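Local coordinates for protein putative D-lactate dehydrogenase (Chlamydomonas reinhardtii, PDB 4ZGS) that acts as the pyruvate reductase of the algal chloroplast, probably an NAD-dependent D-lactate dehydrogenase that turns pyruvate into lactate during fermentation, at residues D88-A92 and S93-E97; A111-R115 and V116-A120; F301-D304 and H305-D309. All blocks are in the same frame, centred on the assembly; numbering follows the deposited sequence.

Contact 1: D88-A92 and S93-E97; sequences DRADA and SVIKE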
loop_
_atom_site.group_PDB
_atom_site.type_symbol
_atom_site.label_atom_id
_atom_site.label_comp_id
_atom_site.label_asym_id
_atom_site.label_seq_id
_atom_site.Cartn_x
_atom_site.Cartn_y
_atom_site.Cartn_z
ATOM N N ASP A 88 -8.239 3.376 -27.924
ATOM C CA ASP A 88 -9.501 3.754 -28.606
ATOM C C ASP A 88 -9.952 2.759 -29.679
ATOM O O ASP A 88 -9.114 2.161 -30.328
ATOM C CB ASP A 88 -9.336 5.141 -29.206
ATOM C CG ASP A 88 -9.294 6.218 -28.142
ATOM O OD1 ASP A 88 -10.209 6.270 -27.283
ATOM O OD2 ASP A 88 -8.297 6.978 -28.126
ATOM N N ARG A 89 -11.253 2.576 -29.909
ATOM C CA ARG A 89 -11.625 1.632 -30.974
ATOM C C ARG A 89 -11.776 2.305 -32.319
ATOM O O ARG A 89 -12.556 3.249 -32.447
ATOM C CB ARG A 89 -12.986 0.952 -30.707
ATOM C CG ARG A 89 -13.132 -0.148 -29.685
ATOM C CD ARG A 89 -14.586 -0.626 -29.562
ATOM N NE ARG A 89 -14.714 -1.478 -28.379
ATOM C CZ ARG A 89 -15.847 -2.016 -27.899
ATOM N NH1 ARG A 89 -17.045 -1.831 -28.491
ATOM N NH2 ARG A 89 -15.785 -2.771 -26.793
ATOM N N ALA A 90 -11.009 1.856 -33.314
ATOM C CA ALA A 90 -11.514 1.883 -34.676
ATOM C C ALA A 90 -11.416 0.462 -35.209
ATOM O O ALA A 90 -10.406 0.089 -35.792
ATOM C CB ALA A 90 -10.732 2.849 -35.554
ATOM N N ASP A 91 -12.499 -0.293 -35.105
ATOM C CA ASP A 91 -12.599 -1.578 -35.776
ATOM C C ASP A 91 -13.456 -1.243 -36.975
ATOM O O ASP A 91 -13.832 -0.087 -37.124
ATOM C CB ASP A 91 -13.171 -2.679 -34.873
ATOM C CG ASP A 91 -14.534 -2.335 -34.289
ATOM O OD1 ASP A 91 -15.166 -1.364 -34.741
ATOM O OD2 ASP A 91 -14.983 -3.059 -33.372
ATOM N N ALA A 92 -13.824 -2.214 -37.793
ATOM C CA ALA A 92 -14.510 -1.873 -39.031
ATOM C C ALA A 92 -15.811 -1.090 -38.807
ATOM O O ALA A 92 -16.201 -0.282 -39.650
ATOM C CB ALA A 92 -14.778 -3.126 -39.832
ATOM N N SER A 93 -16.464 -1.300 -37.667
ATOM C CA SER A 93 -17.772 -0.678 -37.419
ATOM C C SER A 93 -17.720 0.802 -36.981
ATOM O O SER A 93 -18.574 1.587 -37.400
ATOM C CB SER A 93 -18.563 -1.488 -36.381
ATOM O OG SER A 93 -17.952 -1.457 -35.106
ATOM N N VAL A 94 -16.742 1.200 -36.163
ATOM C CA VAL A 94 -16.719 2.597 -35.710
ATOM C C VAL A 94 -16.171 3.531 -36.794
ATOM O O VAL A 94 -16.502 4.721 -36.808
ATOM C CB VAL A 94 -15.886 2.810 -34.410
ATOM C CG1 VAL A 94 -16.411 1.952 -33.269
ATOM C CG2 VAL A 94 -14.433 2.512 -34.639
ATOM N N ILE A 95 -15.371 2.994 -37.719
ATOM C CA ILE A 95 -14.876 3.795 -38.836
ATOM C C ILE A 95 -16.085 4.164 -39.686
ATOM O O ILE A 95 -16.104 5.194 -40.358
ATOM C CB ILE A 95 -13.802 3.077 -39.681
ATOM C CG1 ILE A 95 -12.440 3.126 -38.975
ATOM C CG2 ILE A 95 -13.608 3.798 -41.006
ATOM C CD1 ILE A 95 -12.042 1.865 -38.235
ATOM N N LYS A 96 -17.115 3.328 -39.630
ATOM C CA LYS A 96 -18.275 3.563 -40.462
ATOM C C LYS A 96 -18.995 4.777 -39.913
ATOM O O LYS A 96 -19.434 5.639 -40.667
ATOM C CB LYS A 96 -19.207 2.344 -40.478
ATOM C CG LYS A 96 -20.338 2.439 -41.497
ATOM C CD LYS A 96 -21.169 1.151 -41.569
ATOM C CE LYS A 96 -22.258 1.254 -42.636
ATOM N NZ LYS A 96 -23.072 0.011 -42.770
ATOM N N GLU A 97 -19.051 4.890 -38.593
ATOM C CA GLU A 97 -19.795 5.994 -38.013
ATOM C C GLU A 97 -19.016 7.296 -37.992
ATOM O O GLU A 97 -19.599 8.367 -38.160
ATOM C CB GLU A 97 -20.219 5.629 -36.582
ATOM C CG GLU A 97 -21.199 4.480 -36.552
ATOM C CD GLU A 97 -22.362 4.746 -37.453
ATOM O OE1 GLU A 97 -22.888 5.872 -37.386
ATOM O OE2 GLU A 97 -22.724 3.858 -38.256
#
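Asp91 carries its CG between its own backbone N and carbonyl carbon (chi1 56°), and Ser93 holds OG in the equivalent place, which brings carboxylate and hydroxyl together across two residues. The result is an N-cap on helix 92-101, the helix of the beta-alpha-beta crossover between strands 81-84 and 105-108 of the flavodoxin-like domain. One oxygen does the capping. OD1 of Asp91 accepts from OG of Ser93 at 2.8 Å, met on its syn side and 32° out of the carboxylate plane. It also takes weak bonds from Ser93 N at 3.2 Å and Val94 N at 3.3 Å, the latter the straighter at 156°. Replacing Asp91 by an alanine would probably leave the amides of Ser93 and Val94 without their side-chain acceptor and set the Ser93 hydroxyl free to turn. Ile95 packs on Ala120 and Cys121 of helix 118-124, and Ala92 also rests on Ala120, so the first turn lies against the neighbouring helix. Beside the cap, the hydrocarbon branch CG1 of Val94 lies 3.8 Å from Asp91 OD1.

Contact 2: A111-R115 and V116-A120; sequences AGFDR and VDLHA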
loop_
_atom_site.group_PDB
_atom_site.type_symbol
_atom_site.label_atom_id
_atom_site.label_comp_id
_atom_site.label_asym_id
_atom_site.label_seq_id
_atom_site.Cartn_x
_atom_site.Cartn_y
_atom_site.Cartn_z
ATOM N N ALA A 111 2.249 5.619 -31.627
ATOM C CA ALA A 111 2.800 4.979 -32.808
ATOM C C ALA A 111 2.056 3.720 -33.208
ATOM O O ALA A 111 2.173 3.277 -34.344
ATOM C CB ALA A 111 4.282 4.626 -32.558
ATOM N N GLY A 112 1.254 3.164 -32.302
ATOM C CA GLY A 112 0.457 1.998 -32.642
ATOM C C GLY A 112 -0.811 2.304 -33.408
ATOM O O GLY A 112 -1.682 3.025 -32.921
ATOM N N PHE A 113 -0.918 1.725 -34.599
ATOM C CA PHE A 113 -2.144 1.713 -35.397
ATOM C C PHE A 113 -2.855 0.358 -35.339
ATOM O O PHE A 113 -3.854 0.135 -36.016
ATOM C CB PHE A 113 -1.856 2.131 -36.847
ATOM C CG PHE A 113 -0.708 1.408 -37.488
ATOM C CD1 PHE A 113 0.600 1.701 -37.139
ATOM C CD2 PHE A 113 -0.935 0.451 -38.464
ATOM C CE1 PHE A 113 1.665 1.038 -37.747
ATOM C CE2 PHE A 113 0.125 -0.215 -39.074
ATOM C CZ PHE A 113 1.422 0.076 -38.711
ATOM N N ASP A 114 -2.306 -0.539 -34.535
ATOM C CA ASP A 114 -2.717 -1.936 -34.489
ATOM C C ASP A 114 -4.247 -2.098 -34.377
ATOM O O ASP A 114 -4.833 -2.990 -34.987
ATOM C CB ASP A 114 -2.003 -2.621 -33.314
ATOM C CG ASP A 114 -1.720 -4.093 -33.568
ATOM O OD1 ASP A 114 -1.986 -4.581 -34.687
ATOM O OD2 ASP A 114 -1.190 -4.755 -32.652
ATOM N N ARG A 115 -4.884 -1.256 -33.576
ATOM C CA ARG A 115 -6.324 -1.356 -33.359
ATOM C C ARG A 115 -7.214 -0.660 -34.401
ATOM O O ARG A 115 -8.410 -0.912 -34.440
ATOM C CB ARG A 115 -6.651 -0.847 -31.962
ATOM C CG ARG A 115 -8.106 -0.970 -31.553
ATOM C CD ARG A 115 -8.197 -0.663 -30.054
ATOM N NE ARG A 115 -9.534 -0.313 -29.581
ATOM C CZ ARG A 115 -9.857 -0.250 -28.295
ATOM N NH1 ARG A 115 -8.961 -0.556 -27.370
ATOM N NH2 ARG A 115 -11.068 0.115 -27.926
ATOM N N VAL A 116 -6.654 0.191 -35.256
ATOM C CA VAL A 116 -7.486 0.802 -36.292
ATOM C C VAL A 116 -7.539 -0.093 -37.510
ATOM O O VAL A 116 -6.537 -0.690 -37.891
ATOM C CB VAL A 116 -6.971 2.199 -36.721
ATOM C CG1 VAL A 116 -5.679 2.077 -37.479
ATOM C CG2 VAL A 116 -8.004 2.900 -37.590
ATOM N N ASP A 117 -8.709 -0.138 -38.142
ATOM C CA ASP A 117 -8.901 -0.939 -39.339
ATOM C C ASP A 117 -8.689 -0.048 -40.554
ATOM O O ASP A 117 -9.513 0.817 -40.856
ATOM C CB ASP A 117 -10.307 -1.568 -39.334
ATOM C CG ASP A 117 -10.571 -2.465 -40.540
ATOM O OD1 ASP A 117 -9.730 -2.521 -41.461
ATOM O OD2 ASP A 117 -11.633 -3.126 -40.562
ATOM N N LEU A 118 -7.614 -0.332 -41.285
ATOM C CA LEU A 118 -7.192 0.498 -42.409
ATOM C C LEU A 118 -7.912 0.066 -43.654
ATOM O O LEU A 118 -7.953 0.795 -44.640
ATOM C CB LEU A 118 -5.679 0.401 -42.626
ATOM C CG LEU A 118 -4.733 0.740 -41.474
ATOM C CD1 LEU A 118 -3.303 0.405 -41.855
ATOM C CD2 LEU A 118 -4.845 2.210 -41.120
ATOM N N HIS A 119 -8.487 -1.133 -43.600
ATOM C CA HIS A 119 -9.274 -1.638 -44.716
ATOM C C HIS A 119 -10.644 -0.988 -44.645
ATOM O O HIS A 119 -11.306 -0.806 -45.665
ATOM C CB HIS A 119 -9.381 -3.173 -44.704
ATOM C CG HIS A 119 -8.094 -3.885 -45.005
ATOM N ND1 HIS A 119 -7.003 -3.256 -45.569
ATOM C CD2 HIS A 119 -7.740 -5.186 -44.863
ATOM C CE1 HIS A 119 -6.027 -4.130 -45.737
ATOM N NE2 HIS A 119 -6.450 -5.311 -45.319
ATOM N N ALA A 120 -11.059 -0.620 -43.436
ATOM C CA ALA A 120 -12.321 0.086 -43.275
ATOM C C ALA A 120 -12.151 1.565 -43.619
ATOM O O ALA A 120 -13.012 2.163 -44.275
ATOM C CB ALA A 120 -12.849 -0.081 -41.853
#
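Phe113 and Leu118 meet obliquely, the methyl CD1 of Leu118 approaching the ring at CD2 of Phe113, 4.1 Å away. Closer to the backbone, Phe113 presents its CB instead of its ring, and CG1 of Val116 reaches it at 3.9 Å. That branch of Val116 sits between the backbone N and the carbonyl carbon (chi1 70°), which tips it back over the preceding residues. The backbone that permits this is a type I beta turn from Phe113 to Val116, closed by Val116 N donating to Phe113 O at 2.9 Å; the donor stands above the carbonyl plane, 49° out of it. The turn lies in the loop after strand 105-108 in the parallel sheet of this domain and leads through Asp117 into helix 118-124. At that helix start Asp117 is the N-cap. Its CG, anti to the backbone N (chi1 -178°), lets OD1 accept from His119 N at 2.8 Å, on the anti side but tilted out of the carboxylate plane, and more weakly from Ala120 N at 3.0 Å. Phe113 also touches Arg130 and Val368. Asp117 and Ala120 both pack on Ala92 and Ile95 of helix 92-101.

Contact 3: F301-D304 and H305-D309; sequences FFVD and HTKFD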
loop_
_atom_site.group_PDB
_atom_site.type_symbol
_atom_site.label_atom_id
_atom_site.label_comp_id
_atom_site.label_asym_id
_atom_site.label_seq_id
_atom_site.Cartn_x
_atom_site.Cartn_y
_atom_site.Cartn_z
ATOM N N PHE A 301 -4.359 -2.925 -19.912
ATOM C CA PHE A 301 -3.653 -1.667 -19.647
ATOM C C PHE A 301 -4.433 -0.376 -19.979
ATOM O O PHE A 301 -5.402 -0.370 -20.741
ATOM C CB PHE A 301 -2.310 -1.649 -20.366
ATOM C CG PHE A 301 -1.216 -2.370 -19.634
ATOM C CD1 PHE A 301 -1.353 -3.703 -19.276
ATOM C CD2 PHE A 301 -0.038 -1.706 -19.288
ATOM C CE1 PHE A 301 -0.319 -4.371 -18.594
ATOM C CE2 PHE A 301 0.997 -2.364 -18.614
ATOM C CZ PHE A 301 0.854 -3.696 -18.267
ATOM N N PHE A 302 -3.973 0.717 -19.382
ATOM C CA PHE A 302 -4.576 2.039 -19.541
ATOM C C PHE A 302 -5.992 2.137 -18.969
ATOM O O PHE A 302 -6.730 3.073 -19.262
ATOM C CB PHE A 302 -4.637 2.419 -21.015
ATOM C CG PHE A 302 -3.375 2.162 -21.787
ATOM C CD1 PHE A 302 -2.250 2.948 -21.588
ATOM C CD2 PHE A 302 -3.337 1.169 -22.755
ATOM C CE1 PHE A 302 -1.102 2.728 -22.321
ATOM C CE2 PHE A 302 -2.196 0.950 -23.502
ATOM C CZ PHE A 302 -1.073 1.728 -23.288
ATOM N N VAL A 303 -6.331 1.210 -18.094
ATOM C CA VAL A 303 -7.608 1.229 -17.410
ATOM C C VAL A 303 -7.359 1.135 -15.911
ATOM O O VAL A 303 -6.504 0.362 -15.467
ATOM C CB VAL A 303 -8.517 0.071 -17.809
ATOM C CG1 VAL A 303 -9.755 0.092 -16.925
ATOM C CG2 VAL A 303 -8.897 0.143 -19.276
ATOM N N ASP A 304 -8.087 1.924 -15.130
ATOM C CA ASP A 304 -8.062 1.704 -13.705
ATOM C C ASP A 304 -9.211 0.773 -13.352
ATOM O O ASP A 304 -10.346 1.198 -13.259
ATOM C CB ASP A 304 -8.205 3.022 -12.938
ATOM C CG ASP A 304 -8.369 2.803 -11.436
ATOM O OD1 ASP A 304 -8.152 1.672 -10.943
ATOM O OD2 ASP A 304 -8.747 3.759 -10.742
ATOM N N HIS A 305 -8.893 -0.476 -13.058
ATOM C CA HIS A 305 -9.925 -1.472 -12.762
ATOM C C HIS A 305 -10.466 -1.333 -11.341
ATOM O O HIS A 305 -11.414 -2.016 -10.999
ATOM C CB HIS A 305 -9.397 -2.892 -12.972
ATOM C CG HIS A 305 -8.929 -3.145 -14.372
ATOM N ND1 HIS A 305 -9.793 -3.411 -15.410
ATOM C CD2 HIS A 305 -7.685 -3.161 -14.907
ATOM C CE1 HIS A 305 -9.107 -3.580 -16.527
ATOM N NE2 HIS A 305 -7.825 -3.440 -16.247
ATOM N N THR A 306 -9.850 -0.483 -10.520
ATOM C CA THR A 306 -10.304 -0.255 -9.153
ATOM C C THR A 306 -11.617 0.542 -9.115
ATOM O O THR A 306 -12.262 0.659 -8.067
ATOM C CB THR A 306 -9.278 0.491 -8.285
ATOM O OG1 THR A 306 -9.254 1.878 -8.659
ATOM C CG2 THR A 306 -7.922 -0.125 -8.411
ATOM N N LYS A 307 -11.989 1.120 -10.241
ATOM C CA LYS A 307 -13.243 1.859 -10.298
ATOM C C LYS A 307 -14.433 0.919 -10.498
ATOM O O LYS A 307 -15.557 1.324 -10.343
ATOM C CB LYS A 307 -13.174 2.911 -11.408
ATOM C CG LYS A 307 -13.143 2.334 -12.819
ATOM C CD LYS A 307 -12.906 3.463 -13.833
ATOM C CE LYS A 307 -12.596 2.967 -15.243
ATOM N NZ LYS A 307 -13.792 2.438 -15.941
ATOM N N PHE A 308 -14.176 -0.339 -10.825
ATOM C CA PHE A 308 -15.247 -1.309 -11.038
ATOM C C PHE A 308 -15.510 -2.156 -9.768
ATOM O O PHE A 308 -14.588 -2.471 -8.982
ATOM C CB PHE A 308 -14.913 -2.250 -12.200
ATOM C CG PHE A 308 -14.756 -1.565 -13.542
ATOM C CD1 PHE A 308 -15.854 -1.106 -14.255
ATOM C CD2 PHE A 308 -13.469 -1.382 -14.095
ATOM C CE1 PHE A 308 -15.681 -0.480 -15.511
ATOM C CE2 PHE A 308 -13.297 -0.781 -15.316
ATOM C CZ PHE A 308 -14.395 -0.328 -16.024
ATOM N N ASP A 309 -16.762 -2.539 -9.570
ATOM C CA ASP A 309 -17.055 -3.541 -8.564
ATOM C C ASP A 309 -16.261 -4.811 -8.839
ATOM O O ASP A 309 -16.149 -5.232 -9.990
ATOM C CB ASP A 309 -18.541 -3.870 -8.553
ATOM C CG ASP A 309 -18.887 -4.890 -7.502
ATOM O OD1 ASP A 309 -19.166 -4.468 -6.357
ATOM O OD2 ASP A 309 -18.843 -6.105 -7.812
#
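Asp304 OD1 receives two donors from Thr306. The hydroxyl OG1 approaches along the syn lone pair at a short 2.5 Å, and the backbone N at 2.8 Å comes from above the carboxylate, 49° out of its plane. Carboxylate to amide two residues on makes an Asx turn, which leads into the 3-10 segment 305-307. There Lys307 N gives Asp304 O a long, weak bond of 3.4 Å, and Phe308 N reaches His305 O at 3.2 Å. NZ of Lys307 makes a weak hydrogen bond to Gln44 OE1 of the fourth subunit. The apolar half of the contact is held by Val303: its CG1, anti to the backbone N (chi1 174°), sits over one face of the His305 ring, 3.9 Å from the centroid and 17° off the normal, a CH-pi contact. The same methyl meets the edge of the Phe308 ring, 4.0 Å from CE2. NE2 of His305 is bonded to Leu300 O, which probably limits turning of the ring; Tyr166 of the second subunit meets it. With Val303 and His305 backbones bonded to that subunit and Thr306 O to Arg160 of the third, the chemistry implies a turn tied both internally, through Asp304, and across subunits.

Contacts 1 and 2 are neighbours in one parallel-sheet domain, their centres 10 Å apart, and they touch directly: CB of Ala90 lies 3.4 Å from CG2 of Val116, and CB of Ala92 is 3.2 Å from OD2 of Asp117. Two successive helix starts, each with an aspartate cap, are thus packed side by side. Contact 3 belongs to the loop after strand 286-291, in the NAD-binding part, its centre 23 Å from contact 1 and 24 Å from contact 2; nearest atoms are about 7 Å apart in both cases. Phe302 reaches Val86 of the domain that holds contacts 1 and 2. All three lie away from the annotated NAD-binding residues; Phe113's side chain is about 10 Å from a bound NAD.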